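Local coordinates for protein 3-phosphoshikimate 1-carboxyvinyltransferase (Streptomyces sviceus, PDB 7M0O) that probably transfers the enolpyruvyl group of phosphoenolpyruvate to shikimate 3-phosphate, the sixth step of chorismate biosynthesis, as a monomeric EPSP synthase, at residues A288-I293 and P298-I303; L327-E332 and H366-S371; P86-A91 and G164-Q169. One frame throughout, in Å; residues are numbered along the deposited sequence.

Contact 1: residues A288-I293 and P298-I303; sequences ANMRDI and PTLAAI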
loop_
_atom_site.group_PDB
_atom_site.type_symbol
_atom_site.label_atom_id
_atom_site.label_comp_id
_atom_site.label_asym_id
_atom_site.label_seq_id
_atom_site.Cartn_x
_atom_site.Cartn_y
_atom_site.Cartn_z
ATOM N N ALA A 288 4.680 20.028 13.632
ATOM C CA ALA A 288 3.729 19.196 12.906
ATOM C C ALA A 288 3.468 17.918 13.694
ATOM O O ALA A 288 4.403 17.184 14.034
ATOM C CB ALA A 288 4.253 18.873 11.501
ATOM N N ASN A 289 2.202 17.657 13.991
ATOM C CA ASN A 289 1.808 16.366 14.543
ATOM C C ASN A 289 1.672 15.395 13.378
ATOM O O ASN A 289 0.773 15.549 12.544
ATOM C CB ASN A 289 0.500 16.512 15.320
ATOM C CG ASN A 289 0.008 15.204 15.915
ATOM O OD1 ASN A 289 0.046 14.146 15.278
ATOM N ND2 ASN A 289 -0.480 15.277 17.145
ATOM N N MET A 290 2.566 14.397 13.300
ATOM C CA MET A 290 2.556 13.469 12.170
ATOM C C MET A 290 2.115 12.056 12.555
ATOM O O MET A 290 2.459 11.088 11.871
ATOM C CB MET A 290 3.933 13.458 11.493
ATOM C CG MET A 290 4.284 14.823 10.886
ATOM S SD MET A 290 5.803 14.881 9.861
ATOM C CE MET A 290 5.214 14.274 8.273
ATOM N N ARG A 291 1.333 11.923 13.639
ATOM C CA ARG A 291 0.876 10.600 14.086
ATOM C C ARG A 291 0.214 9.808 12.962
ATOM O O ARG A 291 0.503 8.620 12.766
ATOM C CB ARG A 291 -0.093 10.736 15.263
ATOM C CG ARG A 291 -0.630 9.380 15.731
ATOM C CD ARG A 291 -1.571 9.533 16.910
ATOM N NE ARG A 291 -2.438 10.695 16.742
ATOM C CZ ARG A 291 -3.596 10.679 16.095
ATOM N NH1 ARG A 291 -4.043 9.552 15.556
ATOM N NH2 ARG A 291 -4.307 11.794 15.991
ATOM N N ASP A 292 -0.689 10.444 12.220
ATOM C CA ASP A 292 -1.484 9.751 11.217
ATOM C C ASP A 292 -0.853 9.749 9.829
ATOM O O ASP A 292 -1.430 9.153 8.910
ATOM C CB ASP A 292 -2.883 10.368 11.153
ATOM C CG ASP A 292 -3.672 10.117 12.416
ATOM O OD1 ASP A 292 -3.466 9.037 13.011
ATOM O OD2 ASP A 292 -4.476 10.991 12.806
ATOM N N ILE A 293 0.309 10.385 9.650
ATOM C CA ILE A 293 1.052 10.317 8.390
ATOM C C ILE A 293 2.514 9.967 8.674
ATOM O O ILE A 293 3.430 10.506 8.046
ATOM C CB ILE A 293 0.932 11.631 7.582
ATOM C CG1 ILE A 293 1.286 12.872 8.417
ATOM C CG2 ILE A 293 -0.483 11.778 7.008
ATOM C CD1 ILE A 293 1.533 14.107 7.548
ATOM N N PRO A 298 10.126 10.944 8.015
ATOM C CA PRO A 298 11.498 11.145 7.520
ATOM C C PRO A 298 11.556 12.094 6.344
ATOM O O PRO A 298 12.555 12.807 6.194
ATOM C CB PRO A 298 11.967 9.727 7.143
ATOM C CG PRO A 298 11.089 8.804 8.039
ATOM C CD PRO A 298 9.757 9.514 8.069
ATOM N N THR A 299 10.509 12.133 5.514
ATOM C CA THR A 299 10.503 13.053 4.384
ATOM C C THR A 299 10.608 14.494 4.859
ATOM O O THR A 299 11.326 15.308 4.262
ATOM C CB THR A 299 9.236 12.845 3.547
ATOM O OG1 THR A 299 9.027 11.442 3.345
ATOM C CG2 THR A 299 9.385 13.530 2.191
ATOM N N LEU A 300 9.885 14.833 5.940
ATOM C CA LEU A 300 9.989 16.174 6.507
ATOM C C LEU A 300 11.332 16.386 7.203
ATOM O O LEU A 300 11.934 17.457 7.086
ATOM C CB LEU A 300 8.845 16.425 7.490
ATOM C CG LEU A 300 8.905 17.810 8.166
ATOM C CD1 LEU A 300 8.928 18.916 7.122
ATOM C CD2 LEU A 300 7.750 18.046 9.154
ATOM N N ALA A 301 11.796 15.397 7.960
ATOM C CA ALA A 301 13.073 15.552 8.652
ATOM C C ALA A 301 14.201 15.886 7.682
ATOM O O ALA A 301 15.109 16.654 8.021
ATOM C CB ALA A 301 13.395 14.274 9.428
ATOM N N ALA A 302 14.139 15.357 6.465
ATOM C CA ALA A 302 15.243 15.518 5.527
ATOM C C ALA A 302 15.255 16.871 4.812
ATOM O O ALA A 302 16.308 17.251 4.288
ATOM C CB ALA A 302 15.223 14.374 4.508
ATOM N N ILE A 303 14.142 17.617 4.775
ATOM C CA ILE A 303 14.151 18.984 4.231
ATOM C C ILE A 303 14.224 20.040 5.323
ATOM O O ILE A 303 14.475 21.217 5.013
ATOM C CB ILE A 303 12.934 19.256 3.311
ATOM C CG1 ILE A 303 11.619 19.167 4.091
ATOM C CG2 ILE A 303 12.948 18.288 2.133
ATOM C CD1 ILE A 303 10.389 19.627 3.303
#
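Ala-288 reaches Leu-300 with its methyl group: CB of Ala-288 lies 4.3 Å from CD2 of Leu-300, a loose apolar touch made from the end of strand 286-289 toward helix 297-303. The two CA atoms are 9.4 Å apart, the nearest pair of the two segments, so the backbones stay well separated and side chains must bridge the gap. Asn-289, next along, turns to the exposed side of the strand. Its OD1 accepts from N of Arg-291 at 3.0 Å with an N-H...O angle of 165°, an Asx turn where the chain leaves the strand, while ND2 is held by Asp-315. Met-290 then points back to the helix and supplies the tighter half of the contact. CG stands beside the backbone N and anti to the carbonyl carbon (chi1 -64°), and the chain runs extended to the sulfur before bending at chi3 (82°). SD therefore meets CD2 of Leu-300 at 3.8 Å and its CB at 4.2 Å, the two side chains crossing at a slant. One leucine branch, CD2, thus serves both Ala-288 and Met-290. Phe-257 and Ile-313 touch both Met-290 and Leu-300, closing an apolar layer between helix 297-303, helix 257-263 and the sheet. Further on, Arg-291 and Asp-292 pair on the exposed side, NH1 to OD1 at 2.7 Å, and N of Ile-293 returns to O of Met-290 at 3.2 Å. The O of Arg-291 also receives ND2 of Asn-318, predicted to bind shikimate 3-phosphate, and the loop leads to Asp-295, the predicted proton acceptor. Strand, loop and helix form the first half of a beta-alpha-beta unit completed by parallel strand 311-314, a repeated element of the EPSP synthase fold.

Contact 2: residues L327-E332 and H366-S371; sequences LEACAE and HRIVMS. With PO4 (phosphate ion), chain B.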
loop_
_atom_site.group_PDB
_atom_site.type_symbol
_atom_site.label_atom_id
_atom_site.label_comp_id
_atom_site.label_asym_id
_atom_site.label_seq_id
_atom_site.Cartn_x
_atom_site.Cartn_y
_atom_site.Cartn_z
ATOM N N LEU A 327 12.981 7.546 14.157
ATOM C CA LEU A 327 13.276 8.788 14.854
ATOM C C LEU A 327 14.772 8.894 15.135
ATOM O O LEU A 327 15.411 9.884 14.769
ATOM C CB LEU A 327 12.445 8.868 16.140
ATOM C CG LEU A 327 12.200 10.241 16.780
ATOM C CD1 LEU A 327 10.956 10.270 17.686
ATOM C CD2 LEU A 327 13.422 10.688 17.566
ATOM N N GLU A 328 15.363 7.846 15.715
ATOM C CA GLU A 328 16.797 7.891 15.993
ATOM C C GLU A 328 17.618 7.917 14.711
ATOM O O GLU A 328 18.670 8.565 14.664
ATOM C CB GLU A 328 17.217 6.702 16.850
ATOM C CG GLU A 328 16.687 6.716 18.265
ATOM C CD GLU A 328 17.251 7.847 19.115
ATOM O OE1 GLU A 328 18.423 8.236 18.932
ATOM O OE2 GLU A 328 16.505 8.362 19.964
ATOM N N ALA A 329 17.182 7.186 13.676
ATOM C CA ALA A 329 17.933 7.141 12.424
ATOM C C ALA A 329 17.950 8.502 11.737
ATOM O O ALA A 329 18.979 8.915 11.193
ATOM C CB ALA A 329 17.345 6.082 11.490
ATOM N N CYS A 330 16.826 9.219 11.768
ATOM C CA CYS A 330 16.806 10.577 11.239
ATOM C C CYS A 330 17.741 11.493 12.018
ATOM O O CYS A 330 18.493 12.277 11.427
ATOM C CB CYS A 330 15.372 11.117 11.244
ATOM S SG CYS A 330 14.370 10.462 9.884
ATOM N N ALA A 331 17.688 11.424 13.351
ATOM C CA ALA A 331 18.560 12.261 14.163
ATOM C C ALA A 331 20.027 11.929 13.917
ATOM O O ALA A 331 20.866 12.827 13.778
ATOM C CB ALA A 331 18.217 12.098 15.644
ATOM N N GLU A 332 20.357 10.644 13.870
ATOM C CA GLU A 332 21.754 10.272 13.699
ATOM C C GLU A 332 22.293 10.781 12.368
ATOM O O GLU A 332 23.410 11.302 12.299
ATOM C CB GLU A 332 21.914 8.756 13.805
ATOM C CG GLU A 332 23.367 8.304 13.780
ATOM C CD GLU A 332 23.519 6.796 13.668
ATOM O OE1 GLU A 332 22.494 6.075 13.635
ATOM O OE2 GLU A 332 24.679 6.334 13.614
ATOM N N HIS A 366 14.142 1.698 3.576
ATOM C CA HIS A 366 13.873 2.382 2.305
ATOM C C HIS A 366 13.543 3.864 2.486
ATOM O O HIS A 366 13.960 4.704 1.675
ATOM C CB HIS A 366 12.736 1.674 1.564
ATOM C CG HIS A 366 11.526 1.386 2.402
ATOM N ND1 HIS A 366 11.565 0.613 3.550
ATOM C CD2 HIS A 366 10.236 1.758 2.247
ATOM C CE1 HIS A 366 10.350 0.528 4.059
ATOM N NE2 HIS A 366 9.525 1.216 3.290
ATOM N N ARG A 367 12.792 4.207 3.538
ATOM C CA ARG A 367 12.401 5.603 3.735
ATOM C C ARG A 367 13.561 6.482 4.207
ATOM O O ARG A 367 13.563 7.679 3.931
ATOM C CB ARG A 367 11.238 5.690 4.718
ATOM C CG ARG A 367 10.104 4.720 4.363
ATOM C CD ARG A 367 8.726 5.357 4.457
ATOM N NE ARG A 367 7.740 4.392 3.975
ATOM C CZ ARG A 367 7.289 4.350 2.722
ATOM N NH1 ARG A 367 7.721 5.233 1.823
ATOM N NH2 ARG A 367 6.425 3.419 2.363
ATOM N N ILE A 368 14.558 5.925 4.900
ATOM C CA ILE A 368 15.740 6.721 5.226
ATOM C C ILE A 368 16.513 7.068 3.952
ATOM O O ILE A 368 16.954 8.208 3.770
ATOM C CB ILE A 368 16.626 5.994 6.260
ATOM C CG1 ILE A 368 15.856 5.730 7.555
ATOM C CG2 ILE A 368 17.911 6.800 6.547
ATOM C CD1 ILE A 368 15.315 6.997 8.244
ATOM N N VAL A 369 16.675 6.104 3.038
ATOM C CA VAL A 369 17.395 6.378 1.794
ATOM C C VAL A 369 16.620 7.367 0.930
ATOM O O VAL A 369 17.177 8.346 0.419
ATOM C CB VAL A 369 17.677 5.067 1.034
ATOM C CG1 VAL A 369 18.247 5.382 -0.367
ATOM C CG2 VAL A 369 18.660 4.224 1.818
ATOM N N MET A 370 15.319 7.127 0.742
ATOM C CA MET A 370 14.561 8.002 -0.146
ATOM C C MET A 370 14.470 9.415 0.421
ATOM O O MET A 370 14.539 10.396 -0.327
ATOM C CB MET A 370 13.177 7.407 -0.411
ATOM C CG MET A 370 13.256 6.159 -1.300
ATOM S SD MET A 370 11.687 5.493 -1.888
ATOM C CE MET A 370 11.057 4.727 -0.418
ATOM N N SER A 371 14.334 9.541 1.741
ATOM C CA SER A 371 14.226 10.871 2.339
ATOM C C SER A 371 15.506 11.679 2.162
ATOM O O SER A 371 15.447 12.834 1.732
ATOM C CB SER A 371 13.866 10.768 3.820
ATOM O OG SER A 371 12.576 10.245 3.987
HETATM P P PO4 B . 6.527 1.210 5.505
HETATM O O1 PO4 B . 5.052 1.447 5.690
HETATM O O2 PO4 B . 7.251 2.449 5.970
HETATM O O3 PO4 B . 6.789 0.935 4.044
HETATM O O4 PO4 B . 6.896 0.015 6.345
#
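Segments 327-332 and 366-371, both helical, come nearest at Cys-330 and Ile-368, whose CA atoms are 7.2 Å apart, a close approach at which the facing residues of helix 326-336 are the small Ala-329 and Cys-330. Ile-368 makes the contact through one atom, CD1. It lies 3.9 Å from CB of Ala-329 and equally 3.9 Å from SG of Cys-330, so the end of the longer branch rests against two consecutive residues of the facing helix. Both torsions of that branch are near -60°: CG1 stands anti to the carbonyl carbon, and the second bend carries CD1 across. The Cys-330 sulfur also packs on Pro-298 of helix 297-303. This buried helix pair belongs to one domain of the two-domain EPSP synthase fold, and the start of helix 366-375 also carries anion-binding groups. There, NE of Arg-367 donates to phosphate O2 at 2.8 Å (163°), and its NH2 to O3 at 3.0 Å along a more bent path (140°). The phosphate lies at the guanidinium edge, with its phosphorus in the plane. His-366 adds NE2 to O3 at 2.9 Å, again edge-on, and its ring is layered over the CG of Arg-367. O3 thus receives two donors, and Arg-326 NH2 supplies a further bond to the ion. The anion, probably from the crystallisation liquor, sits where Arg-326 and Arg-367 are predicted to bind phosphoenolpyruvate. One turn deeper, OG of Ser-371 donates to O of Arg-367 at 2.7 Å, on the opposite face of that carbonyl from Ser-371 N.

Contact 3: residues P86-A91 and G164-Q169; sequences PTLAAA and GPLTRQ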
loop_
_atom_site.group_PDB
_atom_site.type_symbol
_atom_site.label_atom_id
_atom_site.label_comp_id
_atom_site.label_asym_id
_atom_site.label_seq_id
_atom_site.Cartn_x
_atom_site.Cartn_y
_atom_site.Cartn_z
ATOM N N PRO A 86 -7.113 -18.237 -3.561
ATOM C CA PRO A 86 -7.898 -19.281 -2.872
ATOM C C PRO A 86 -9.209 -18.773 -2.324
ATOM O O PRO A 86 -10.195 -19.522 -2.284
ATOM C CB PRO A 86 -6.963 -19.739 -1.752
ATOM C CG PRO A 86 -5.573 -19.443 -2.292
ATOM C CD PRO A 86 -5.739 -18.146 -3.027
ATOM N N THR A 87 -9.238 -17.514 -1.891
ATOM C CA THR A 87 -10.476 -16.926 -1.381
ATOM C C THR A 87 -11.526 -16.802 -2.481
ATOM O O THR A 87 -12.688 -17.190 -2.300
ATOM C CB THR A 87 -10.186 -15.555 -0.772
ATOM O OG1 THR A 87 -9.253 -15.676 0.301
ATOM C CG2 THR A 87 -11.489 -14.893 -0.266
ATOM N N LEU A 88 -11.148 -16.210 -3.618
ATOM C CA LEU A 88 -12.041 -16.150 -4.775
ATOM C C LEU A 88 -12.539 -17.529 -5.181
ATOM O O LEU A 88 -13.725 -17.722 -5.473
ATOM C CB LEU A 88 -11.311 -15.521 -5.959
ATOM C CG LEU A 88 -11.282 -14.007 -6.020
ATOM C CD1 LEU A 88 -10.201 -13.584 -7.026
ATOM C CD2 LEU A 88 -12.660 -13.479 -6.434
ATOM N N ALA A 89 -11.627 -18.494 -5.257
ATOM C CA ALA A 89 -12.027 -19.832 -5.671
ATOM C C ALA A 89 -12.983 -20.455 -4.665
ATOM O O ALA A 89 -13.934 -21.145 -5.055
ATOM C CB ALA A 89 -10.793 -20.710 -5.862
ATOM N N ALA A 90 -12.748 -20.231 -3.367
ATOM C CA ALA A 90 -13.606 -20.825 -2.339
ATOM C C ALA A 90 -15.053 -20.382 -2.484
ATOM O O ALA A 90 -15.974 -21.128 -2.112
ATOM C CB ALA A 90 -13.105 -20.456 -0.944
ATOM N N ALA A 91 -15.279 -19.177 -3.007
ATOM C CA ALA A 91 -16.643 -18.715 -3.215
ATOM C C ALA A 91 -17.287 -19.310 -4.458
ATOM O O ALA A 91 -18.497 -19.149 -4.637
ATOM C CB ALA A 91 -16.678 -17.193 -3.316
ATOM N N GLY A 164 -17.172 -11.284 1.578
ATOM C CA GLY A 164 -18.515 -11.166 2.103
ATOM C C GLY A 164 -19.647 -11.110 1.093
ATOM O O GLY A 164 -20.619 -11.871 1.200
ATOM N N PRO A 165 -19.590 -10.196 0.118
ATOM C CA PRO A 165 -20.708 -10.076 -0.839
ATOM C C PRO A 165 -20.830 -11.254 -1.791
ATOM O O PRO A 165 -21.859 -11.367 -2.470
ATOM C CB PRO A 165 -20.394 -8.771 -1.594
ATOM C CG PRO A 165 -19.408 -8.018 -0.675
ATOM C CD PRO A 165 -18.591 -9.125 -0.064
ATOM N N LEU A 166 -19.818 -12.123 -1.882
ATOM C CA LEU A 166 -19.937 -13.346 -2.672
ATOM C C LEU A 166 -20.632 -14.468 -1.918
ATOM O O LEU A 166 -20.993 -15.466 -2.540
ATOM C CB LEU A 166 -18.556 -13.833 -3.125
ATOM C CG LEU A 166 -17.686 -12.713 -3.684
ATOM C CD1 LEU A 166 -16.319 -13.256 -4.130
ATOM C CD2 LEU A 166 -18.380 -12.023 -4.846
ATOM N N THR A 167 -20.808 -14.335 -0.607
ATOM C CA THR A 167 -21.460 -15.370 0.174
ATOM C C THR A 167 -22.975 -15.285 -0.006
ATOM O O THR A 167 -23.524 -14.278 -0.469
ATOM C CB THR A 167 -21.099 -15.239 1.651
ATOM O OG1 THR A 167 -21.785 -14.109 2.206
ATOM C CG2 THR A 167 -19.593 -15.072 1.824
ATOM N N ARG A 168 -23.656 -16.376 0.355
ATOM C CA ARG A 168 -25.091 -16.425 0.111
ATOM C C ARG A 168 -25.869 -15.558 1.093
ATOM O O ARG A 168 -26.891 -14.979 0.714
ATOM C CB ARG A 168 -25.565 -17.879 0.145
ATOM C CG ARG A 168 -24.811 -18.729 -0.860
ATOM C CD ARG A 168 -25.439 -20.100 -1.060
ATOM N NE ARG A 168 -24.960 -21.100 -0.103
ATOM C CZ ARG A 168 -23.896 -21.886 -0.271
ATOM N NH1 ARG A 168 -23.145 -21.807 -1.367
ATOM N NH2 ARG A 168 -23.583 -22.770 0.668
ATOM N N GLN A 169 -25.401 -15.446 2.340
ATOM C CA GLN A 169 -26.124 -14.710 3.371
ATOM C C GLN A 169 -25.384 -13.486 3.889
ATOM O O GLN A 169 -25.886 -12.827 4.804
ATOM C CB GLN A 169 -26.453 -15.623 4.567
ATOM C CG GLN A 169 -27.145 -16.953 4.206
ATOM C CD GLN A 169 -28.375 -16.760 3.347
ATOM O OE1 GLN A 169 -29.023 -15.706 3.389
ATOM N NE2 GLN A 169 -28.701 -17.778 2.540
HETATM O O HOH W 1 -20.415 -18.261 -2.613
#
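Leu-166 and Ala-91 meet through a torsion that sets the leucine branch beside its own backbone N: with chi1 at -46° CG is anti to the carbonyl carbon, and an extended chi2 (-180°) sends CD1 onward to helix 79-90. CB of Leu-166 lies 3.9 Å from CB of Ala-91, and CD1 of Leu-166 is 4.0 Å from the same methyl. The alanine methyl is therefore laid along the side of the leucine, touching it near its root and at one branch end. The CA atoms of this pair, 6.3 Å apart, are the nearest of the two segments, a close approach that the small Ala-91 side chain allows. Leu-88, one turn earlier, has its CB directed away, yet its branch swings back and CD2 reaches CD1 of Leu-166 at 4.3 Å, a looser touch. Ala-20 of helix 8-20 lies against both leucines, while Leu-163 of helix 155-163 covers Ala-91. The contact thus joins the C-terminal part of helix 79-90 to the 3-10 turn that follows helix 155-163 and leads to strand 171-174. That turn has its own polar support: O of Gly-164 accepts from OG1 of Thr-167 at 2.7 Å, in the carbonyl plane, and from N of Thr-167 at 3.1 Å. Beyond it, Arg-168 forms a salt bridge with Glu-142. At the margin of the apolar patch one water lies 2.9 Å from O of Ala-91 and 2.9 Å from O of Leu-166. The direct contact is thus wholly apolar, resting on methyl packing; the water, within hydrogen-bonding distance of both carbonyls, may link the two backbones, though it need not donate to both at once.

In the fold
Contacts 1 and 2 share one side of the molecule, with centres 11 Å apart, and they touch: Ser-371 packs on Pro-298, Thr-299 and Ala-302, so helix 297-303 lies against helix 366-375. Contact 3 lies on the opposite side of the chain's centre, about 40 Å from contact 1 and 42 Å from contact 2 between centres. All three meet through apolar side chains, and the touching residues of contacts 1 and 2 are buried, whereas in contact 3 Leu-166 is partly exposed and a water lies near two backbone carbonyls. Contact 2 differs in that its second helix binds a phosphate ion through His-366 and Arg-367; contact 1 borders predicted substrate residues; contact 3 is structural packing.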